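Local structure of lysin (Bacillus phage PBC5, 6ILU) at residues Tyr80-Lys85 / Glu133-Thr138; Glu29-Pro34 / Lys67-Asn72; Val14-Tyr19 / Lys43-Val48. The protein probably recognises and binds the bacterial cell wall through its SH3b-type binding domain, directing the phage endolysin to its target. All blocks are in the same frame, centred on the assembly; numbering follows the deposited sequence.

Contact 1: Tyr80-Lys85 / Glu133-Thr138. With EDO (1,2-ethanediol), chain K; SO4 (sulfate ion), chain C; SO4 (sulfate ion), chain G; SO4 (sulfate ion), chain D.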
loop_
_atom_site.group_PDB
_atom_site.type_symbol
_atom_site.label_atom_id
_atom_site.label_comp_id
_atom_site.label_asym_id
_atom_site.label_seq_id
_atom_site.Cartn_x
_atom_site.Cartn_y
_atom_site.Cartn_z
ATOM N N TYR A 80 -2.704 -4.961 -3.203
ATOM C CA TYR A 80 -2.708 -6.271 -2.581
ATOM C C TYR A 80 -3.883 -6.359 -1.603
ATOM O O TYR A 80 -4.257 -5.382 -0.958
ATOM C CB TYR A 80 -1.381 -6.530 -1.875
ATOM C CG TYR A 80 -0.217 -6.749 -2.821
ATOM C CD1 TYR A 80 -0.401 -6.867 -4.202
ATOM C CD2 TYR A 80 1.081 -6.864 -2.308
ATOM C CE1 TYR A 80 0.673 -7.108 -5.040
ATOM C CE2 TYR A 80 2.141 -7.081 -3.123
ATOM C CZ TYR A 80 1.945 -7.196 -4.493
ATOM O OH TYR A 80 3.031 -7.416 -5.310
ATOM N N LYS A 81 -4.488 -7.546 -1.540
ATOM C CA LYS A 81 -5.682 -7.796 -0.738
ATOM C C LYS A 81 -5.321 -8.579 0.520
ATOM O O LYS A 81 -4.586 -9.594 0.467
ATOM C CB LYS A 81 -6.732 -8.579 -1.558
ATOM C CG LYS A 81 -7.029 -7.893 -2.879
ATOM C CD LYS A 81 -7.860 -6.663 -2.645
ATOM C CE LYS A 81 -8.113 -5.934 -3.969
ATOM N NZ LYS A 81 -9.043 -4.810 -3.778
ATOM N N VAL A 82 -5.864 -8.096 1.642
ATOM C CA VAL A 82 -5.561 -8.658 2.960
ATOM C C VAL A 82 -6.774 -9.412 3.468
ATOM O O VAL A 82 -7.870 -8.843 3.541
ATOM C CB VAL A 82 -5.150 -7.528 3.958
ATOM C CG1 VAL A 82 -4.732 -8.123 5.330
ATOM C CG2 VAL A 82 -3.963 -6.674 3.375
ATOM N N ARG A 83 -6.592 -10.695 3.806
ATOM C CA ARG A 83 -7.711 -11.510 4.302
ATOM C C ARG A 83 -7.290 -12.255 5.536
ATOM O O ARG A 83 -6.176 -12.755 5.588
ATOM C CB ARG A 83 -8.171 -12.494 3.245
ATOM C CG ARG A 83 -8.824 -11.840 2.031
ATOM C CD ARG A 83 -9.096 -12.941 0.997
ATOM N NE ARG A 83 -9.689 -12.429 -0.236
ATOM C CZ ARG A 83 -8.988 -12.058 -1.303
ATOM N NH1 ARG A 83 -7.655 -12.115 -1.289
ATOM N NH2 ARG A 83 -9.625 -11.621 -2.394
ATOM N N SER A 84 -8.165 -12.336 6.528
ATOM C CA SER A 84 -7.896 -13.228 7.678
ATOM C C SER A 84 -7.575 -14.663 7.241
ATOM O O SER A 84 -8.161 -15.185 6.272
ATOM C CB SER A 84 -9.102 -13.248 8.637
ATOM O OG SER A 84 -8.867 -14.152 9.705
ATOM N N LYS A 85 -6.674 -15.318 7.981
ATOM C CA LYS A 85 -6.441 -16.745 7.777
ATOM C C LYS A 85 -7.525 -17.587 8.453
ATOM O O LYS A 85 -7.584 -18.787 8.237
ATOM C CB LYS A 85 -5.065 -17.184 8.325
ATOM C CG LYS A 85 -3.868 -16.661 7.532
ATOM C CD LYS A 85 -2.572 -17.233 8.104
ATOM C CE LYS A 85 -1.355 -16.743 7.306
ATOM N NZ LYS A 85 -0.075 -17.211 7.979
ATOM N N GLU A 133 1.290 -12.585 10.318
ATOM C CA GLU A 133 1.090 -14.017 10.554
ATOM C C GLU A 133 -0.403 -14.378 10.559
ATOM O O GLU A 133 -0.740 -15.549 10.380
ATOM C CB GLU A 133 1.744 -14.471 11.867
ATOM C CG GLU A 133 1.086 -13.950 13.082
ATOM C CD GLU A 133 1.916 -14.155 14.333
ATOM O OE1 GLU A 133 1.519 -14.982 15.167
ATOM O OE2 GLU A 133 2.964 -13.489 14.473
ATOM N N HIS A 134 -1.282 -13.408 10.787
ATOM C CA HIS A 134 -2.704 -13.726 10.894
ATOM C C HIS A 134 -3.485 -13.555 9.590
ATOM O O HIS A 134 -4.682 -13.855 9.539
ATOM C CB HIS A 134 -3.359 -12.853 11.963
ATOM C CG HIS A 134 -2.838 -13.109 13.347
ATOM N ND1 HIS A 134 -2.759 -14.374 13.886
ATOM C CD2 HIS A 134 -2.417 -12.255 14.312
ATOM C CE1 HIS A 134 -2.269 -14.297 15.114
ATOM N NE2 HIS A 134 -2.081 -13.019 15.405
ATOM N N VAL A 135 -2.823 -13.062 8.559
ATOM C CA VAL A 135 -3.523 -12.759 7.308
ATOM C C VAL A 135 -2.768 -13.258 6.097
ATOM O O VAL A 135 -1.573 -13.521 6.167
ATOM C CB VAL A 135 -3.713 -11.221 7.146
ATOM C CG1 VAL A 135 -4.720 -10.686 8.203
ATOM C CG2 VAL A 135 -2.351 -10.486 7.182
ATOM N N THR A 136 -3.469 -13.401 4.970
ATOM C CA THR A 136 -2.816 -13.525 3.683
ATOM C C THR A 136 -2.810 -12.152 3.001
ATOM O O THR A 136 -3.748 -11.353 3.174
ATOM C CB THR A 136 -3.505 -14.540 2.769
ATOM O OG1 THR A 136 -4.915 -14.257 2.658
ATOM C CG2 THR A 136 -3.347 -16.008 3.346
ATOM N N ILE A 137 -1.749 -11.887 2.238
ATOM C CA ILE A 137 -1.600 -10.633 1.484
ATOM C C ILE A 137 -1.290 -11.069 0.081
ATOM O O ILE A 137 -0.223 -11.630 -0.154
ATOM C CB ILE A 137 -0.465 -9.747 2.018
ATOM C CG1 ILE A 137 -0.697 -9.386 3.490
ATOM C CG2 ILE A 137 -0.243 -8.471 1.104
ATOM C CD1 ILE A 137 0.503 -8.648 4.166
ATOM N N THR A 138 -2.246 -10.910 -0.837
ATOM C CA THR A 138 -2.104 -11.535 -2.162
ATOM C C THR A 138 -2.452 -10.545 -3.282
ATOM O O THR A 138 -3.061 -9.523 -3.014
ATOM C CB THR A 138 -3.005 -12.788 -2.298
ATOM O OG1 THR A 138 -4.355 -12.426 -2.020
ATOM C CG2 THR A 138 -2.567 -13.922 -1.315
HETATM C C1 EDO K . -12.946 -13.295 -1.740
HETATM O O1 EDO K . -12.511 -13.636 -0.408
HETATM C C2 EDO K . -13.555 -11.906 -1.736
HETATM O O2 EDO K . -12.712 -11.058 -2.525
HETATM S S SO4 C . -1.940 -10.802 18.272
HETATM O O1 SO4 C . -1.102 -10.067 19.204
HETATM O O2 SO4 C . -2.302 -10.020 17.097
HETATM O O3 SO4 C . -1.128 -11.977 17.896
HETATM O O4 SO4 C . -3.150 -11.207 18.962
HETATM S S SO4 G . 1.223 -17.174 3.783
HETATM O O1 SO4 G . 0.350 -16.003 3.864
HETATM O O2 SO4 G . 2.497 -16.841 3.132
HETATM O O3 SO4 G . 0.538 -18.220 3.022
HETATM O O4 SO4 G . 1.488 -17.655 5.137
HETATM S S SO4 D . -10.025 -1.063 -5.112
HETATM O O1 SO4 D . -9.026 -0.087 -5.555
HETATM O O2 SO4 D . -11.322 -0.716 -5.683
HETATM O O3 SO4 D . -10.124 -1.075 -3.660
HETATM O O4 SO4 D . -9.673 -2.403 -5.568
HETATM O O HOH W 1 -5.430 -12.391 0.627
HETATM O O HOH W 2 -6.766 -15.849 3.879
#

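Contact 2: Glu29-Pro34 / Lys67-Asn72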
loop_
_atom_site.group_PDB
_atom_site.type_symbol
_atom_site.label_atom_id
_atom_site.label_comp_id
_atom_site.label_asym_id
_atom_site.label_seq_id
_atom_site.Cartn_x
_atom_site.Cartn_y
_atom_site.Cartn_z
ATOM N N GLU A 29 10.659 13.300 -4.333
ATOM C CA GLU A 29 10.941 12.994 -2.924
ATOM C C GLU A 29 10.059 13.897 -2.044
ATOM O O GLU A 29 9.407 14.829 -2.557
ATOM C CB GLU A 29 12.434 13.182 -2.601
ATOM C CG GLU A 29 12.936 14.553 -2.847
ATOM C CD GLU A 29 14.447 14.656 -2.619
ATOM O OE1 GLU A 29 14.881 14.515 -1.469
ATOM O OE2 GLU A 29 15.194 14.884 -3.588
ATOM N N ARG A 30 9.987 13.589 -0.737
ATOM C CA ARG A 30 9.282 14.443 0.252
ATOM C C ARG A 30 7.767 14.514 -0.018
ATOM O O ARG A 30 7.210 15.549 -0.421
ATOM C CB ARG A 30 9.882 15.883 0.294
ATOM C CG ARG A 30 9.452 16.627 1.571
ATOM C CD ARG A 30 10.152 17.956 1.778
ATOM N NE ARG A 30 9.670 18.913 0.773
ATOM C CZ ARG A 30 10.122 20.157 0.661
ATOM N NH1 ARG A 30 11.074 20.618 1.485
ATOM N NH2 ARG A 30 9.621 20.964 -0.281
ATOM N N PRO A 31 7.058 13.426 0.274
ATOM C CA PRO A 31 5.680 13.347 -0.253
ATOM C C PRO A 31 4.706 14.326 0.380
ATOM O O PRO A 31 3.712 14.644 -0.263
ATOM C CB PRO A 31 5.281 11.881 0.029
ATOM C CG PRO A 31 6.228 11.443 1.082
ATOM C CD PRO A 31 7.538 12.138 0.806
ATOM N N SER A 32 4.991 14.871 1.567
ATOM C CA SER A 32 4.067 15.891 2.047
ATOM C C SER A 32 4.204 17.245 1.314
ATOM O O SER A 32 3.325 18.090 1.418
ATOM C CB SER A 32 4.224 16.132 3.537
ATOM O OG SER A 32 5.423 16.855 3.779
ATOM N N ASP A 33 5.304 17.463 0.590
ATOM C CA ASP A 33 5.506 18.733 -0.156
ATOM C C ASP A 33 6.519 18.424 -1.259
ATOM O O ASP A 33 7.723 18.762 -1.144
ATOM C CB ASP A 33 5.998 19.847 0.783
ATOM C CG ASP A 33 6.082 21.222 0.120
ATOM O OD1 ASP A 33 5.811 21.369 -1.106
ATOM O OD2 ASP A 33 6.447 22.188 0.846
ATOM N N PRO A 34 6.056 17.740 -2.323
ATOM C CA PRO A 34 6.943 16.973 -3.225
ATOM C C PRO A 34 7.967 17.830 -3.962
ATOM O O PRO A 34 7.637 18.939 -4.429
ATOM C CB PRO A 34 5.935 16.294 -4.187
ATOM C CG PRO A 34 4.680 16.112 -3.278
ATOM C CD PRO A 34 4.628 17.444 -2.578
ATOM N N LYS A 67 13.371 8.676 -3.320
ATOM C CA LYS A 67 13.138 9.531 -4.516
ATOM C C LYS A 67 12.173 8.955 -5.578
ATOM O O LYS A 67 12.168 9.441 -6.717
ATOM C CB LYS A 67 14.512 9.855 -5.146
ATOM C CG LYS A 67 15.427 10.572 -4.175
ATOM C CD LYS A 67 16.765 10.922 -4.784
ATOM C CE LYS A 67 16.616 12.154 -5.673
ATOM N NZ LYS A 67 17.923 12.693 -6.138
ATOM N N GLN A 68 11.359 7.966 -5.216
ATOM C CA GLN A 68 10.450 7.336 -6.181
ATOM C C GLN A 68 8.997 7.452 -5.778
ATOM O O GLN A 68 8.199 6.555 -6.048
ATOM C CB GLN A 68 10.858 5.872 -6.376
ATOM C CG GLN A 68 12.111 5.732 -7.277
ATOM C CD GLN A 68 13.419 5.764 -6.514
ATOM O OE1 GLN A 68 13.557 5.054 -5.519
ATOM N NE2 GLN A 68 14.407 6.541 -7.006
ATOM N N TRP A 69 8.622 8.585 -5.186
ATOM C CA TRP A 69 7.187 8.841 -4.946
ATOM C C TRP A 69 6.487 9.399 -6.178
ATOM O O TRP A 69 7.064 10.196 -6.926
ATOM C CB TRP A 69 6.996 9.860 -3.802
ATOM C CG TRP A 69 7.375 9.317 -2.456
ATOM C CD1 TRP A 69 8.546 9.504 -1.823
ATOM C CD2 TRP A 69 6.567 8.499 -1.607
ATOM N NE1 TRP A 69 8.541 8.858 -0.583
ATOM C CE2 TRP A 69 7.311 8.241 -0.449
ATOM C CE3 TRP A 69 5.257 8.006 -1.712
ATOM C CZ2 TRP A 69 6.796 7.481 0.628
ATOM C CZ3 TRP A 69 4.739 7.245 -0.678
ATOM C CH2 TRP A 69 5.508 6.970 0.479
ATOM N N ALA A 70 5.226 8.989 -6.359
ATOM C CA ALA A 70 4.448 9.462 -7.496
ATOM C C ALA A 70 2.991 9.617 -7.062
ATOM O O ALA A 70 2.529 8.921 -6.161
ATOM C CB ALA A 70 4.540 8.495 -8.675
ATOM N N TYR A 71 2.254 10.495 -7.720
ATOM C CA TYR A 71 0.843 10.642 -7.321
ATOM C C TYR A 71 -0.015 9.455 -7.761
ATOM O O TYR A 71 0.041 9.049 -8.933
ATOM C CB TYR A 71 0.259 11.937 -7.899
ATOM C CG TYR A 71 0.792 13.186 -7.260
ATOM C CD1 TYR A 71 0.411 13.543 -5.973
ATOM C CD2 TYR A 71 1.677 14.019 -7.935
ATOM C CE1 TYR A 71 0.899 14.711 -5.367
ATOM C CE2 TYR A 71 2.157 15.179 -7.331
ATOM C CZ TYR A 71 1.757 15.521 -6.057
ATOM O OH TYR A 71 2.203 16.696 -5.496
ATOM N N ASN A 72 -0.848 8.937 -6.832
ATOM C CA ASN A 72 -1.766 7.845 -7.170
ATOM C C ASN A 72 -2.596 8.147 -8.393
ATOM O O ASN A 72 -2.923 7.237 -9.148
ATOM C CB ASN A 72 -2.745 7.530 -6.022
ATOM C CG ASN A 72 -2.039 7.038 -4.771
ATOM O OD1 ASN A 72 -0.898 7.430 -4.491
ATOM N ND2 ASN A 72 -2.711 6.164 -4.020
#

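Contact 3: Val14-Tyr19 / Lys43-Val48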
loop_
_atom_site.group_PDB
_atom_site.type_symbol
_atom_site.label_atom_id
_atom_site.label_comp_id
_atom_site.label_asym_id
_atom_site.label_seq_id
_atom_site.Cartn_x
_atom_site.Cartn_y
_atom_site.Cartn_z
ATOM N N VAL A 14 0.336 -3.085 -7.184
ATOM C CA VAL A 14 0.998 -2.915 -8.479
ATOM C C VAL A 14 0.327 -1.749 -9.231
ATOM O O VAL A 14 -0.904 -1.730 -9.402
ATOM C CB VAL A 14 0.918 -4.223 -9.323
ATOM C CG1 VAL A 14 1.548 -4.011 -10.686
ATOM C CG2 VAL A 14 1.595 -5.399 -8.593
ATOM N N ALA A 15 1.128 -0.807 -9.726
ATOM C CA ALA A 15 0.639 0.420 -10.398
ATOM C C ALA A 15 0.986 0.447 -11.895
ATOM O O ALA A 15 2.077 0.036 -12.288
ATOM C CB ALA A 15 1.259 1.639 -9.714
ATOM N N LEU A 16 0.056 0.902 -12.717
ATOM C CA LEU A 16 0.314 1.078 -14.137
ATOM C C LEU A 16 -0.117 2.478 -14.555
ATOM O O LEU A 16 -1.221 2.884 -14.236
ATOM C CB LEU A 16 -0.470 0.019 -14.919
ATOM C CG LEU A 16 -0.317 0.110 -16.428
ATOM C CD1 LEU A 16 1.097 -0.401 -16.838
ATOM C CD2 LEU A 16 -1.413 -0.753 -17.008
ATOM N N SER A 17 0.774 3.225 -15.204
ATOM C CA SER A 17 0.468 4.571 -15.705
ATOM C C SER A 17 -0.872 4.638 -16.442
ATOM O O SER A 17 -1.163 3.766 -17.273
ATOM C CB SER A 17 1.557 5.038 -16.676
ATOM O OG SER A 17 1.252 6.337 -17.201
ATOM N N ILE A 18 -1.643 5.691 -16.176
ATOM C CA ILE A 18 -2.846 5.947 -16.991
ATOM C C ILE A 18 -2.540 6.595 -18.358
ATOM O O ILE A 18 -3.427 6.702 -19.211
ATOM C CB ILE A 18 -3.877 6.852 -16.250
ATOM C CG1 ILE A 18 -3.311 8.275 -16.058
ATOM C CG2 ILE A 18 -4.296 6.190 -14.906
ATOM C CD1 ILE A 18 -4.353 9.300 -15.468
ATOM N N TYR A 19 -1.292 7.012 -18.559
ATOM C CA TYR A 19 -0.884 7.729 -19.787
ATOM C C TYR A 19 -0.310 6.751 -20.813
ATOM O O TYR A 19 0.005 5.610 -20.476
ATOM C CB TYR A 19 0.158 8.799 -19.435
ATOM C CG TYR A 19 -0.382 9.806 -18.465
ATOM C CD1 TYR A 19 -1.197 10.850 -18.903
ATOM C CD2 TYR A 19 -0.126 9.695 -17.111
ATOM C CE1 TYR A 19 -1.712 11.760 -18.007
ATOM C CE2 TYR A 19 -0.651 10.594 -16.219
ATOM C CZ TYR A 19 -1.426 11.616 -16.663
ATOM O OH TYR A 19 -1.944 12.509 -15.775
ATOM N N LYS A 43 6.294 2.584 -19.829
ATOM C CA LYS A 43 5.064 2.116 -19.230
ATOM C C LYS A 43 5.042 0.599 -19.089
ATOM O O LYS A 43 4.868 -0.126 -20.063
ATOM C CB LYS A 43 3.866 2.564 -20.069
ATOM C CG LYS A 43 2.553 2.132 -19.461
ATOM C CD LYS A 43 1.431 2.747 -20.291
ATOM C CE LYS A 43 0.092 2.286 -19.755
ATOM N NZ LYS A 43 -1.055 3.001 -20.322
ATOM N N ILE A 44 5.275 0.140 -17.866
ATOM C CA ILE A 44 5.141 -1.257 -17.479
ATOM C C ILE A 44 4.533 -1.269 -16.078
ATOM O O ILE A 44 4.555 -0.249 -15.389
ATOM C CB ILE A 44 6.498 -1.993 -17.443
ATOM C CG1 ILE A 44 7.477 -1.209 -16.590
ATOM C CG2 ILE A 44 7.058 -2.221 -18.823
ATOM C CD1 ILE A 44 8.681 -2.028 -16.217
ATOM N N PRO A 45 4.026 -2.420 -15.627
ATOM C CA PRO A 45 3.582 -2.432 -14.221
ATOM C C PRO A 45 4.762 -2.238 -13.245
ATOM O O PRO A 45 5.828 -2.826 -13.459
ATOM C CB PRO A 45 2.964 -3.825 -14.054
ATOM C CG PRO A 45 2.625 -4.283 -15.430
ATOM C CD PRO A 45 3.669 -3.659 -16.341
ATOM N N TYR A 46 4.569 -1.422 -12.203
ATOM C CA TYR A 46 5.584 -1.190 -11.182
ATOM C C TYR A 46 5.058 -1.607 -9.817
ATOM O O TYR A 46 3.968 -1.201 -9.448
ATOM C CB TYR A 46 5.981 0.287 -11.136
ATOM C CG TYR A 46 6.746 0.741 -12.379
ATOM C CD1 TYR A 46 8.090 0.449 -12.524
ATOM C CD2 TYR A 46 6.099 1.455 -13.390
ATOM C CE1 TYR A 46 8.805 0.862 -13.657
ATOM C CE2 TYR A 46 6.790 1.871 -14.542
ATOM C CZ TYR A 46 8.146 1.572 -14.655
ATOM O OH TYR A 46 8.816 1.974 -15.794
ATOM N N LYS A 47 5.844 -2.380 -9.060
ATOM C CA LYS A 47 5.446 -2.733 -7.702
ATOM C C LYS A 47 5.432 -1.485 -6.802
ATOM O O LYS A 47 6.292 -0.608 -6.915
ATOM C CB LYS A 47 6.378 -3.801 -7.111
ATOM C CG LYS A 47 5.846 -4.365 -5.752
ATOM C CD LYS A 47 6.607 -5.651 -5.322
ATOM C CE LYS A 47 6.403 -6.768 -6.339
ATOM N NZ LYS A 47 7.233 -7.958 -5.985
ATOM N N VAL A 48 4.404 -1.379 -5.966
ATOM C CA VAL A 48 4.267 -0.288 -5.006
ATOM C C VAL A 48 4.753 -0.786 -3.639
ATOM O O VAL A 48 4.308 -1.850 -3.158
ATOM C CB VAL A 48 2.795 0.123 -4.884
ATOM C CG1 VAL A 48 2.626 1.172 -3.803
ATOM C CG2 VAL A 48 2.271 0.677 -6.267
HETATM O O HOH W 3 3.408 2.296 -15.687
#

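Contact 1: Tyr80-Lys85 / Glu133-Thr138
Lys85 lays its extended side chain along the end of Glu133-Thr138, one carbonyl after another. Its CB and CG run past His134 O, CG at 3.5 Å, and CD moves on to Glu133 O. CE comes equally close to Glu133 O and Val135 O. At the tip NZ donates to Glu133 O over 3.0 Å from above the carbonyl plane, and a weak bond ties it to a sulfate probably left by the crystallisation liquor. Lys85 N donates to His134 O, adding a last rung to the ladder formed by the pairs Lys81-Thr138 and Arg83-Thr136.

On the face carrying Arg83 and Thr136, one water is held by four groups. It gives hydrogens to Lys81 O and to Thr138 OG1 (2.9 Å), accepts from Arg83 NH1 (2.9 Å) and also bonds Thr136 OG1. Thr138 OG1 is also hydrogen-bonded to Lys140 O, and Arg83 NH2 forms a salt bridge with the C-terminal carboxylate of Lys140. The other face is apolar: Val82 CG1 rests 3.7 Å from Val135 CB. The last strand, 135-138, thus pairs antiparallel with strand 75-84, water-bridged on one face and packed on Val122 on the other, in an SH3b-type all-beta domain.

Contact 2: Glu29-Pro34 / Lys67-Asn72
Asp33 O is gripped by two nitrogens of one side chain, and the loop so braced places Pro31 against Trp69. Arg30 comes side-on, NE at 2.7 Å from Asp33 O and NH2 at 3.0 Å, the two donors arriving from opposite faces of the carbonyl plane while the oxygen stays in the plane of the guanidinium. Arg30 NH2 is also within salt-bridge range of Asp33 OD2, but that oxygen lies well out of the guanidinium plane, which leaves charge attraction without a directed hydrogen bond. The backbone closes the same loop, since Asp33 N bonds Arg30 O in a type I turn.

No hydrogen bond crosses to Lys67-Asn72, and packing carries the contact. Pro31 lies over one face of the Trp69 indole in a CH-pi contact: CG stands 3.8 Å from the centroid of the five-membered ring, 15° off its normal, and CD comes to 3.7 Å from NE1. Tyr52 of strand 46-52 touches both Pro31 and Trp69. Further along, Pro34 and Tyr71 cross at about a right angle, the tyrosine, with CG anti to its carbonyl carbon (chi1 -71°), bringing OH to 3.4 Å from Pro34 CG. At the other end Glu29 and Lys67 run side by side in the same direction; Glu29 OE2 and Lys67 NZ are opposite charges 4.3 Å apart, beyond a salt bridge, that probably attract only weakly. Glu29 and Ile35 are joined by backbone hydrogen bonding at the base of the loop, giving a beta-hairpin whose proline-bearing connection between strands 25-29 and 35-40 folds down on an aromatic side chain.

Contact 3: Val14-Tyr19 / Lys43-Val48
Ala15 O lies oblique to the Tyr46 ring, and CB of Tyr46, at 4.1 Å, is the side-chain atom nearest that oxygen, while its OH is bonded to Lys42 O and a sulfate lies close by. On Tyr19, at the far end of Val14-Tyr19, Ile18 CG1 covers one face of the ring, offset toward the rim, and the ring of Tyr23 stacks with it.

The backbone that carries the Tyr46 ring forms a hydrogen-bonded antiparallel pair with Ala15. Ala15 N donates to Tyr46 O over 2.9 Å in an almost straight bond (179°), and Tyr46 N returns one to Ala15 O. This pair joins strands 13-17 and 46-52, neighbours within the curled antiparallel sheet of the SH3b-type fold. Inward, Ala15 CB touches Val48 CG2 at 3.7 Å, and Ile61 packs on both; outward, Val14 CG1 lies beside Pro45 CB.

Beyond Pro45 the strands part. A water bridges them there, accepting from Ser17 N and donating to Ile44 O. Lys43, with CG anti to its backbone N (chi1 -178°) and the rest of its chain extended, passes Leu16 CD1 and reaches two carbonyls with NZ: Tyr19 O at 2.8 Å, from above the carbonyl plane, and Ser17 O by a weak 3.1 Å bond. In the same place Ser17 OG accepts from Tyr19 N, an ST turn consistent with the two carbonyls converging on NZ.

How the contacts relate
All three contacts reach the same antiparallel sheet, contact 2 only through strand 69-71. Strand 13-17 of contact 3 neighbours strand 75-84 of contact 1, and there the two contacts touch: Tyr80 OH packs 3.6 Å from Lys47 CE, and its ring also meets Val14, although the contact centres are 23 Å apart. Contacts 2 and 3 interleave along the sequence within residues 14-72, with centres about 16 Å apart and nearest atoms about 6 Å apart. Contact 1 forms later in the chain, its centre about 27 Å from that of contact 2, across the centre of the molecule. Sulfates lie beside contacts 1 and 3, but, probably coming from the crystallisation liquor, they do not by themselves identify a cell-wall site.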